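Local coordinates for protein Bd3460 (Bdellovibrio bacteriovorus, PDB 5CEC) that binds the predatory endopeptidase Bd3459 through its ankyrin repeats and probably protects Bdellovibrio from its own enzyme during prey invasion, at residues K28-L33 with N52-N57; D60-T65 with K92-E97; T98-A103 with A120-I125; V111-I116 with N142-E147. One frame throughout, in Å; residues are numbered along the deposited sequence.

Contact 1 of 4, residues K28-L33 with N52-N57; sequences KSSKAL and NKIDLN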
# COMPACT_ATOMS: atom_id res chain seq x y z
N LYS B 28 8.83 25.57 19.40
CA LYS B 28 9.45 25.24 18.09
C LYS B 28 9.10 23.82 17.65
O LYS B 28 9.11 22.88 18.45
CB LYS B 28 10.98 25.38 18.15
CG LYS B 28 11.67 24.51 19.20
CD LYS B 28 13.17 24.80 19.32
CE LYS B 28 13.48 26.09 20.07
NZ LYS B 28 13.35 27.34 19.27
N SER B 29 8.76 23.67 16.37
CA SER B 29 8.53 22.34 15.79
C SER B 29 9.85 21.58 15.65
O SER B 29 10.93 22.17 15.63
CB SER B 29 7.86 22.44 14.43
OG SER B 29 8.67 23.18 13.54
N SER B 30 9.74 20.26 15.60
CA SER B 30 10.86 19.36 15.34
C SER B 30 10.63 18.72 13.98
O SER B 30 9.65 17.99 13.78
CB SER B 30 10.93 18.28 16.40
OG SER B 30 11.83 17.25 15.99
N LYS B 31 11.54 18.97 13.04
CA LYS B 31 11.47 18.33 11.73
C LYS B 31 11.61 16.81 11.86
O LYS B 31 10.91 16.07 11.19
CB LYS B 31 12.53 18.89 10.79
CG LYS B 31 12.39 18.45 9.34
CD LYS B 31 13.34 19.23 8.44
CE LYS B 31 13.36 18.66 7.03
NZ LYS B 31 14.44 19.27 6.20
N ALA B 32 12.50 16.35 12.75
CA ALA B 32 12.70 14.92 12.96
C ALA B 32 11.45 14.22 13.50
O ALA B 32 11.11 13.13 13.05
CB ALA B 32 13.88 14.68 13.88
N LEU B 33 10.80 14.83 14.49
CA LEU B 33 9.56 14.29 15.02
C LEU B 33 8.47 14.20 13.94
O LEU B 33 7.78 13.17 13.81
CB LEU B 33 9.02 15.14 16.17
CG LEU B 33 7.63 14.78 16.72
CD1 LEU B 33 7.50 13.32 17.14
CD2 LEU B 33 7.27 15.66 17.90
N ASN B 52 10.64 15.48 25.75
CA ASN B 52 9.75 16.63 26.12
C ASN B 52 10.40 18.03 26.08
O ASN B 52 10.10 18.92 26.88
CB ASN B 52 9.05 16.35 27.48
CG ASN B 52 7.74 17.12 27.66
OD1 ASN B 52 7.30 17.86 26.78
ND2 ASN B 52 7.13 16.95 28.82
N LYS B 53 11.30 18.19 25.11
CA LYS B 53 11.83 19.49 24.70
C LYS B 53 10.92 20.09 23.60
O LYS B 53 11.14 21.22 23.14
CB LYS B 53 13.28 19.34 24.19
CG LYS B 53 13.42 18.54 22.88
CD LYS B 53 14.67 17.65 22.82
CE LYS B 53 14.54 16.52 21.80
NZ LYS B 53 13.38 15.58 22.02
N ILE B 54 9.90 19.33 23.18
CA ILE B 54 9.10 19.70 22.03
C ILE B 54 7.67 20.01 22.42
O ILE B 54 6.99 19.21 23.08
CB ILE B 54 9.10 18.58 20.97
CG1 ILE B 54 10.54 18.25 20.57
CG2 ILE B 54 8.29 19.00 19.74
CD1 ILE B 54 10.71 16.98 19.76
N ASP B 55 7.22 21.17 21.98
CA ASP B 55 5.83 21.57 22.07
C ASP B 55 5.09 20.87 20.97
O ASP B 55 5.25 21.19 19.81
CB ASP B 55 5.75 23.09 21.92
CG ASP B 55 4.33 23.62 21.90
OD1 ASP B 55 3.34 22.85 22.04
OD2 ASP B 55 4.23 24.85 21.75
N LEU B 56 4.25 19.91 21.35
CA LEU B 56 3.57 19.09 20.36
C LEU B 56 2.52 19.85 19.59
O LEU B 56 2.04 19.33 18.59
CB LEU B 56 2.92 17.86 21.03
CG LEU B 56 3.89 16.87 21.67
CD1 LEU B 56 3.14 15.78 22.42
CD2 LEU B 56 4.85 16.24 20.68
N ASN B 57 2.13 21.05 20.05
CA ASN B 57 1.21 21.89 19.29
C ASN B 57 1.92 22.90 18.40
O ASN B 57 1.24 23.64 17.69
CB ASN B 57 0.25 22.59 20.25
CG ASN B 57 -0.73 21.64 20.90
OD1 ASN B 57 -1.13 20.62 20.31
ND2 ASN B 57 -1.13 21.96 22.13
O HOH W 1 6.68 26.48 20.83
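Apolar packing between Leu33, Ile54 and Leu56 makes up the inner part of this contact. Leu33 CD2 does the touching on its side. It lies 3.7 Å from Leu56 CD2, where the two side chains cross at about a right angle. The same methyl meets Ile54 CG2 at 3.9 Å. Leu33 reaches both because its CG stands anti to the backbone N (chi1 173°), which swings the branch off the start of helix 31-39 toward the loop 52-57. Val49 of helix 42-49 touches both leucines.

A second apolar touch lies nearer the surface. Ile54 CD1 rests 3.6 Å from Ser30 CB and stays slightly farther from its hydroxyl. That hydroxyl is used within its own segment. Ser30 is the N-cap of helix 31-39, and its OG accepts from Leu33 N at 3.0 Å in a nearly straight bond.

Polar links are indirect. One water accepts from Lys28 N at 2.7 Å and donates to Asp55 OD2 at 3.1 Å. The other carboxylate oxygen, OD1, closes an Asx turn by accepting from Asn57 N at 2.9 Å, met from above the carboxylate plane. Asn57 OD1 in turn accepts from Asn88 N, which ties this loop to the next one along the stack.

The contact closes the N-terminal end of the ankyrin array. Its chemistry is divided: methyl groups meet on the side of Leu33, which is buried, while on the exposed side a water stands between backbone and carboxylate. The two segments are therefore joined by modest apolar packing and one bridging water.

Contact 2 of 4, residues D60-T65 with K92-E97; sequences DETGMT and KNNGGE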
# COMPACT_ATOMS: atom_id res chain seq x y z
N ASP B 60 4.94 23.83 11.93
CA ASP B 60 6.08 24.07 11.09
C ASP B 60 5.76 25.12 10.02
O ASP B 60 4.71 25.77 10.06
CB ASP B 60 6.62 22.75 10.53
CG ASP B 60 5.81 22.17 9.40
OD1 ASP B 60 4.81 22.74 8.98
OD2 ASP B 60 6.23 21.10 8.92
N GLU B 61 6.67 25.28 9.05
CA GLU B 61 6.55 26.34 8.06
C GLU B 61 5.32 26.25 7.13
O GLU B 61 4.91 27.26 6.58
CB GLU B 61 7.82 26.41 7.21
CG GLU B 61 8.06 25.20 6.32
CD GLU B 61 9.26 25.36 5.41
OE1 GLU B 61 9.27 26.29 4.56
OE2 GLU B 61 10.19 24.55 5.53
N THR B 62 4.72 25.07 6.99
CA THR B 62 3.46 24.92 6.23
C THR B 62 2.24 24.65 7.14
O THR B 62 1.17 24.34 6.65
CB THR B 62 3.55 23.82 5.14
OG1 THR B 62 3.43 22.51 5.71
CG2 THR B 62 4.83 23.92 4.33
N GLY B 63 2.43 24.81 8.45
CA GLY B 63 1.37 24.69 9.48
C GLY B 63 1.15 23.31 10.02
O GLY B 63 0.14 23.08 10.70
N MET B 64 2.05 22.37 9.72
CA MET B 64 1.88 20.99 10.16
C MET B 64 2.30 20.79 11.60
O MET B 64 3.30 21.36 12.08
CB MET B 64 2.70 20.04 9.28
CG MET B 64 2.33 20.08 7.80
SD MET B 64 0.71 19.40 7.46
CE MET B 64 1.01 17.64 7.66
N THR B 65 1.59 19.90 12.25
CA THR B 65 1.91 19.37 13.57
C THR B 65 2.28 17.90 13.47
O THR B 65 1.98 17.24 12.47
CB THR B 65 0.69 19.43 14.48
OG1 THR B 65 -0.36 18.65 13.90
CG2 THR B 65 0.24 20.87 14.70
N LYS B 92 -4.71 23.72 12.25
CA LYS B 92 -4.87 23.60 10.80
C LYS B 92 -3.59 23.94 10.08
O LYS B 92 -2.87 24.87 10.47
CB LYS B 92 -5.99 24.51 10.30
CG LYS B 92 -7.35 24.06 10.78
CD LYS B 92 -8.39 25.08 10.49
CE LYS B 92 -9.74 24.65 10.98
NZ LYS B 92 -10.61 25.85 11.10
N ASN B 93 -3.30 23.20 9.02
CA ASN B 93 -2.16 23.55 8.16
C ASN B 93 -2.51 24.69 7.21
O ASN B 93 -3.60 25.24 7.27
CB ASN B 93 -1.64 22.34 7.40
CG ASN B 93 -2.51 21.98 6.21
OD1 ASN B 93 -3.72 22.14 6.27
ND2 ASN B 93 -1.90 21.57 5.10
N ASN B 94 -1.61 24.99 6.28
CA ASN B 94 -1.90 26.05 5.29
C ASN B 94 -3.04 25.75 4.33
O ASN B 94 -3.64 26.68 3.80
CB ASN B 94 -0.62 26.49 4.56
CG ASN B 94 0.00 25.41 3.69
OD1 ASN B 94 -0.38 24.24 3.73
ND2 ASN B 94 1.02 25.78 2.95
N GLY B 95 -3.40 24.47 4.19
CA GLY B 95 -4.56 24.07 3.43
C GLY B 95 -5.85 24.08 4.23
O GLY B 95 -6.89 23.67 3.72
N GLY B 96 -5.80 24.56 5.46
CA GLY B 96 -6.99 24.64 6.31
C GLY B 96 -7.45 23.35 6.95
O GLY B 96 -8.56 23.30 7.48
N GLU B 97 -6.59 22.33 6.92
CA GLU B 97 -6.96 21.00 7.35
C GLU B 97 -6.50 20.66 8.74
O GLU B 97 -5.34 20.85 9.10
CB GLU B 97 -6.44 19.97 6.35
CG GLU B 97 -7.18 20.03 5.02
CD GLU B 97 -6.79 18.93 4.05
OE1 GLU B 97 -5.58 18.60 3.99
OE2 GLU B 97 -7.69 18.44 3.34
O HOH W 2 0.99 21.92 4.48
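Thr62, Asn93 and Asn94 grip one water with their side chains, and it joins two successive hairpin loops of the ankyrin array. The water lies 2.8 Å from Thr62 OG1. It accepts from Asn93 ND2 at 3.0 Å. It donates to Asn94 OD1 at 2.8 Å. The direct bond runs beside it: Asn94 N donates to Thr62 O at 2.9 Å, tilted 28° from the carbonyl plane. Next to it, Asn93 CA makes a CA-H...O contact with Gly63 O at 3.5 Å. Gly63 has positive phi, and its lack of a side chain allows this close backbone approach. Met64 lies alongside Asn93, its SD 3.8 Å from Asn93 CB.

Each loop is braced from within. Both form type I turns, Asp60 to Gly63 and Asn93 to Gly96, one 33-residue ankyrin period apart. Asp60 OD1 accepts from Thr62 N and Met64 N, which reach it from opposite faces of the carboxylate. Asn93 OD1 accepts from Glu97 N at 2.9 Å, nearly along the C=O axis. This holds the amide so that ND2 is turned to the water.

These loops are also part of the interface with Bd3459. Asn93 ND2 and Glu97 OE1 each bond Ser393 OG of that chain, and Asn94 ND2 donates to its Lys390 O. On the protein's own side, helix 66-72 underlies the pair through Met68 and Met72. Helix 99-105 adds the ring of Phe102, which touches Met64, Asn93 and Glu97.

Contact 3 of 4, residues T98-A103 with A120-I125; sequences TALAFA and ANVDII
Ile124 meets Thr98 and Ala101 because of its torsions: chi1 of 64° sets CG1 between the backbone N and the carbonyl carbon, and chi2 of -179° carries CD1 straight on. That methyl reaches the first turn of helix 99-105. Leu100 on the helix has CG anti to its backbone N (chi1 177°), which turns the branch toward the loop 120-125. The arrangement belongs to an ankyrin repeat, where the chain leaving the second helix folds back across the start of the first. Thr98 opens the segment Thr-Ala-Leu, a variant of the Thr-Pro-Leu signature of this fold.

Ile124 CD1 sits 3.2 Å from Thr98 OG1, a close approach of methyl to hydroxyl, and 4.0 Å from Ala101 CB. Leu100 CD2 spreads over three residues of the loop: Asn121 O at 3.5 Å, Ala120 CB at 4.0 Å and Val122 CG1 at 4.1 Å. Leu134 of helix 134-141 touches both Leu100 and Ile124, and Ile116 of helix 109-117 touches Leu100 and Val122. The cluster is buried.

The loop holds its own shape. Asn121 OD1 accepts from Asp123 N in an Asx turn, and Asp123 is the centre of an inverse gamma turn from Val122 to Ile124. Asp123 is salt-bridged to Lys159.

Thr98 is the N-cap of helix 99-105, and its OG1 accepts a weak bond from Ala101 N. The same hydroxyl donates to a water at 2.9 Å, and this water donates onward to Asn121 O at 2.9 Å.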
# COMPACT_ATOMS: atom_id res chain seq x y z
N THR B 98 -7.42 20.12 9.52
CA THR B 98 -7.08 19.52 10.81
C THR B 98 -6.58 18.09 10.58
O THR B 98 -6.67 17.53 9.44
CB THR B 98 -8.27 19.43 11.75
OG1 THR B 98 -9.21 18.50 11.20
CG2 THR B 98 -8.94 20.80 11.97
N ALA B 99 -6.02 17.49 11.61
CA ALA B 99 -5.60 16.09 11.56
C ALA B 99 -6.69 15.16 11.05
O ALA B 99 -6.41 14.25 10.27
CB ALA B 99 -5.09 15.59 12.91
N LEU B 100 -7.93 15.39 11.49
CA LEU B 100 -9.03 14.54 11.04
C LEU B 100 -9.23 14.69 9.53
O LEU B 100 -9.49 13.68 8.83
CB LEU B 100 -10.31 14.86 11.82
CG LEU B 100 -11.54 14.07 11.38
CD1 LEU B 100 -11.34 12.55 11.42
CD2 LEU B 100 -12.73 14.45 12.26
N ALA B 101 -9.16 15.91 9.02
CA ALA B 101 -9.20 16.09 7.57
C ALA B 101 -8.07 15.39 6.86
O ALA B 101 -8.32 14.75 5.84
CB ALA B 101 -9.23 17.55 7.20
N PHE B 102 -6.86 15.45 7.38
CA PHE B 102 -5.75 14.69 6.80
C PHE B 102 -6.04 13.20 6.75
O PHE B 102 -5.77 12.55 5.75
CB PHE B 102 -4.44 14.94 7.55
CG PHE B 102 -3.72 16.16 7.11
CD1 PHE B 102 -2.97 16.12 5.96
CD2 PHE B 102 -3.79 17.38 7.81
CE1 PHE B 102 -2.30 17.23 5.50
CE2 PHE B 102 -3.08 18.48 7.35
CZ PHE B 102 -2.34 18.39 6.20
N ALA B 103 -6.61 12.66 7.82
CA ALA B 103 -6.88 11.23 7.89
C ALA B 103 -7.92 10.85 6.83
O ALA B 103 -7.71 9.92 6.05
CB ALA B 103 -7.37 10.84 9.27
N ALA B 120 -12.55 14.88 18.08
CA ALA B 120 -12.19 15.81 17.02
C ALA B 120 -13.46 16.36 16.37
O ALA B 120 -14.45 15.64 16.16
CB ALA B 120 -11.35 15.11 15.95
N ASN B 121 -13.43 17.63 16.01
CA ASN B 121 -14.55 18.29 15.35
C ASN B 121 -14.76 17.66 13.97
O ASN B 121 -13.83 17.60 13.16
CB ASN B 121 -14.18 19.78 15.20
CG ASN B 121 -15.24 20.64 14.59
OD1 ASN B 121 -16.41 20.29 14.55
ND2 ASN B 121 -14.84 21.85 14.18
N VAL B 122 -15.99 17.25 13.71
CA VAL B 122 -16.35 16.68 12.43
C VAL B 122 -16.93 17.70 11.45
O VAL B 122 -17.02 17.40 10.26
CB VAL B 122 -17.28 15.47 12.56
CG1 VAL B 122 -16.65 14.39 13.44
CG2 VAL B 122 -18.64 15.86 13.13
N ASP B 123 -17.33 18.88 11.95
CA ASP B 123 -17.87 19.94 11.09
C ASP B 123 -16.72 20.79 10.57
O ASP B 123 -16.54 21.95 10.94
CB ASP B 123 -18.90 20.76 11.82
CG ASP B 123 -19.60 21.78 10.93
OD1 ASP B 123 -19.38 21.78 9.68
OD2 ASP B 123 -20.36 22.59 11.48
N ILE B 124 -15.98 20.21 9.63
CA ILE B 124 -14.79 20.84 9.06
C ILE B 124 -14.81 20.69 7.56
O ILE B 124 -15.62 19.92 6.99
CB ILE B 124 -13.50 20.26 9.66
CG1 ILE B 124 -13.33 18.76 9.31
CG2 ILE B 124 -13.48 20.49 11.17
CD1 ILE B 124 -12.09 18.13 9.88
N ILE B 125 -13.93 21.46 6.91
CA ILE B 125 -13.80 21.52 5.45
C ILE B 125 -12.43 20.97 5.04
O ILE B 125 -11.42 21.24 5.67
CB ILE B 125 -13.90 22.98 4.97
CG1 ILE B 125 -15.24 23.62 5.38
CG2 ILE B 125 -13.70 23.13 3.47
CD1 ILE B 125 -16.47 22.88 4.94
O HOH W 3 -11.03 18.16 13.39
O HOH W 4 -10.21 21.00 8.26

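Contact 4 of 4, residues V111-I116 with N142-E147; sequences VAEELI and NKKTAE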
# COMPACT_ATOMS: atom_id res chain seq x y z
N VAL B 111 -7.69 5.79 11.52
CA VAL B 111 -7.26 6.98 12.23
C VAL B 111 -8.44 7.94 12.39
O VAL B 111 -8.65 8.52 13.47
CB VAL B 111 -6.07 7.66 11.53
CG1 VAL B 111 -5.82 9.03 12.14
CG2 VAL B 111 -4.81 6.81 11.62
N ALA B 112 -9.21 8.10 11.34
CA ALA B 112 -10.35 9.02 11.40
C ALA B 112 -11.29 8.56 12.53
O ALA B 112 -11.76 9.41 13.32
CB ALA B 112 -11.11 9.05 10.07
N GLU B 113 -11.59 7.26 12.60
CA GLU B 113 -12.44 6.76 13.67
C GLU B 113 -11.89 7.05 15.04
O GLU B 113 -12.65 7.45 15.93
CB GLU B 113 -12.75 5.27 13.52
CG GLU B 113 -13.64 4.96 12.33
CD GLU B 113 -15.02 5.54 12.51
OE1 GLU B 113 -15.77 5.04 13.38
OE2 GLU B 113 -15.32 6.54 11.85
N GLU B 114 -10.58 6.85 15.20
CA GLU B 114 -9.91 7.13 16.46
C GLU B 114 -10.07 8.59 16.83
O GLU B 114 -10.35 8.91 17.97
CB GLU B 114 -8.43 6.75 16.36
CG GLU B 114 -7.65 6.86 17.66
CD GLU B 114 -7.97 5.79 18.69
OE1 GLU B 114 -8.55 4.74 18.34
OE2 GLU B 114 -7.62 6.01 19.86
N LEU B 115 -9.85 9.49 15.87
CA LEU B 115 -9.92 10.93 16.12
C LEU B 115 -11.33 11.37 16.47
O LEU B 115 -11.54 12.16 17.42
CB LEU B 115 -9.36 11.73 14.95
CG LEU B 115 -7.84 11.65 14.79
CD1 LEU B 115 -7.45 12.22 13.45
CD2 LEU B 115 -7.09 12.39 15.88
N ILE B 116 -12.31 10.83 15.77
CA ILE B 116 -13.72 11.17 16.08
C ILE B 116 -14.10 10.70 17.51
O ILE B 116 -14.71 11.46 18.25
CB ILE B 116 -14.67 10.58 15.01
CG1 ILE B 116 -14.41 11.27 13.66
CG2 ILE B 116 -16.14 10.75 15.40
CD1 ILE B 116 -15.06 10.58 12.47
N ASN B 142 -16.06 5.90 2.59
CA ASN B 142 -16.08 5.01 3.75
C ASN B 142 -17.35 5.23 4.53
O ASN B 142 -17.48 6.23 5.23
CB ASN B 142 -14.84 5.23 4.62
CG ASN B 142 -14.71 4.18 5.69
OD1 ASN B 142 -15.46 4.20 6.68
ND2 ASN B 142 -13.79 3.23 5.49
N LYS B 143 -18.26 4.27 4.43
CA LYS B 143 -19.57 4.38 5.03
C LYS B 143 -19.53 4.45 6.56
O LYS B 143 -20.27 5.22 7.15
CB LYS B 143 -20.44 3.18 4.57
CG LYS B 143 -21.85 3.13 5.12
CD LYS B 143 -22.51 1.76 4.86
CE LYS B 143 -23.44 1.74 3.66
NZ LYS B 143 -24.50 0.71 3.87
N LYS B 144 -18.65 3.67 7.17
CA LYS B 144 -18.55 3.65 8.63
C LYS B 144 -18.18 5.03 9.15
O LYS B 144 -18.79 5.51 10.09
CB LYS B 144 -17.53 2.61 9.07
CG LYS B 144 -17.31 2.52 10.58
CD LYS B 144 -16.38 1.38 10.94
CE LYS B 144 -16.13 1.32 12.44
NZ LYS B 144 -15.20 0.21 12.82
N THR B 145 -17.19 5.68 8.54
CA THR B 145 -16.79 7.01 8.99
C THR B 145 -17.83 8.06 8.65
O THR B 145 -18.10 8.95 9.44
CB THR B 145 -15.38 7.37 8.51
OG1 THR B 145 -14.43 6.54 9.20
CG2 THR B 145 -15.03 8.82 8.82
N ALA B 146 -18.48 7.94 7.50
CA ALA B 146 -19.57 8.85 7.19
C ALA B 146 -20.65 8.78 8.30
O ALA B 146 -21.18 9.81 8.73
CB ALA B 146 -20.16 8.52 5.81
N GLU B 147 -21.00 7.56 8.71
CA GLU B 147 -21.97 7.34 9.81
C GLU B 147 -21.46 7.94 11.13
O GLU B 147 -22.22 8.56 11.85
CB GLU B 147 -22.31 5.85 9.96
CG GLU B 147 -23.10 5.32 8.80
CD GLU B 147 -23.50 3.87 8.88
OE1 GLU B 147 -22.76 3.05 9.45
OE2 GLU B 147 -24.57 3.55 8.32
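Glu113 and Thr145 form the one hydrogen bond between segments 111-116 and 142-147. Thr145 OG1 donates to Glu113 OE2 at 2.8 Å, meeting it on the anti side and 32° out of the carboxylate plane. The side chains pass one another antiparallel, and Glu113 OE2 lies 3.2 Å from Thr145 CA. The other branch of Thr145 serves apolar packing: its CG2 lies 4.1 Å from Ala112 CB and 4.1 Å from Ile116 CD1. One threonine thus offers its hydroxyl to the carboxylate and its methyl to the buried side.

Lys144 passes the outer side of Glu113. Its extended chain brings CE to 3.9 Å from Glu113 OE1, but NZ stays 4.9 Å away, too far for a salt bridge, though the opposite charges probably still attract weakly.

The next shell fixes these groups. The chain of Glu113 bends at chi2 (-66°), and its OE1 bonds Ser148 OG, a second link between the helices. Each carboxylate oxygen thus has a hydroxyl partner on helix 143-152. Thr145 is placed by the helix start: Asn142 OD1 caps its N at 2.9 Å, in the carbonyl plane. Asn142 ND2 bonds Ser345 OG of Bd3459, which brings the cap to the interface between the two proteins.

The helical segments 111-116 and 143-147 run nearly parallel, 16° apart, their axes approaching to 10.1 Å. Helix 99-105 lies beneath, its Leu100 touching Ala112 and Ile116. Helix 76-84 flanks Glu114, and helix 177-185 follows on the far side, where Phe182 touches Ala146.

From the N terminus, contact 1 brings the loop after helix 42-49 back to the start of helix 31-39. Contact 2 comes next in series and joins two successive loops, 60-65 and 92-97. Ser29 packs on Asp60, so contacts 1 and 2 touch. Contact 3 touches contact 2 as well, where Lys92 packs on Thr98. Contact 3 returns loop 120-125 to the start of helix 99-105. It crosses contact 4, which opens on helix 109-117 inside that span and ends beyond it on helix 143-152. A probable hydrogen bond from Ala120 N to Leu115 O lies where they meet. Together the contacts link loops and helices along the first two thirds of the array.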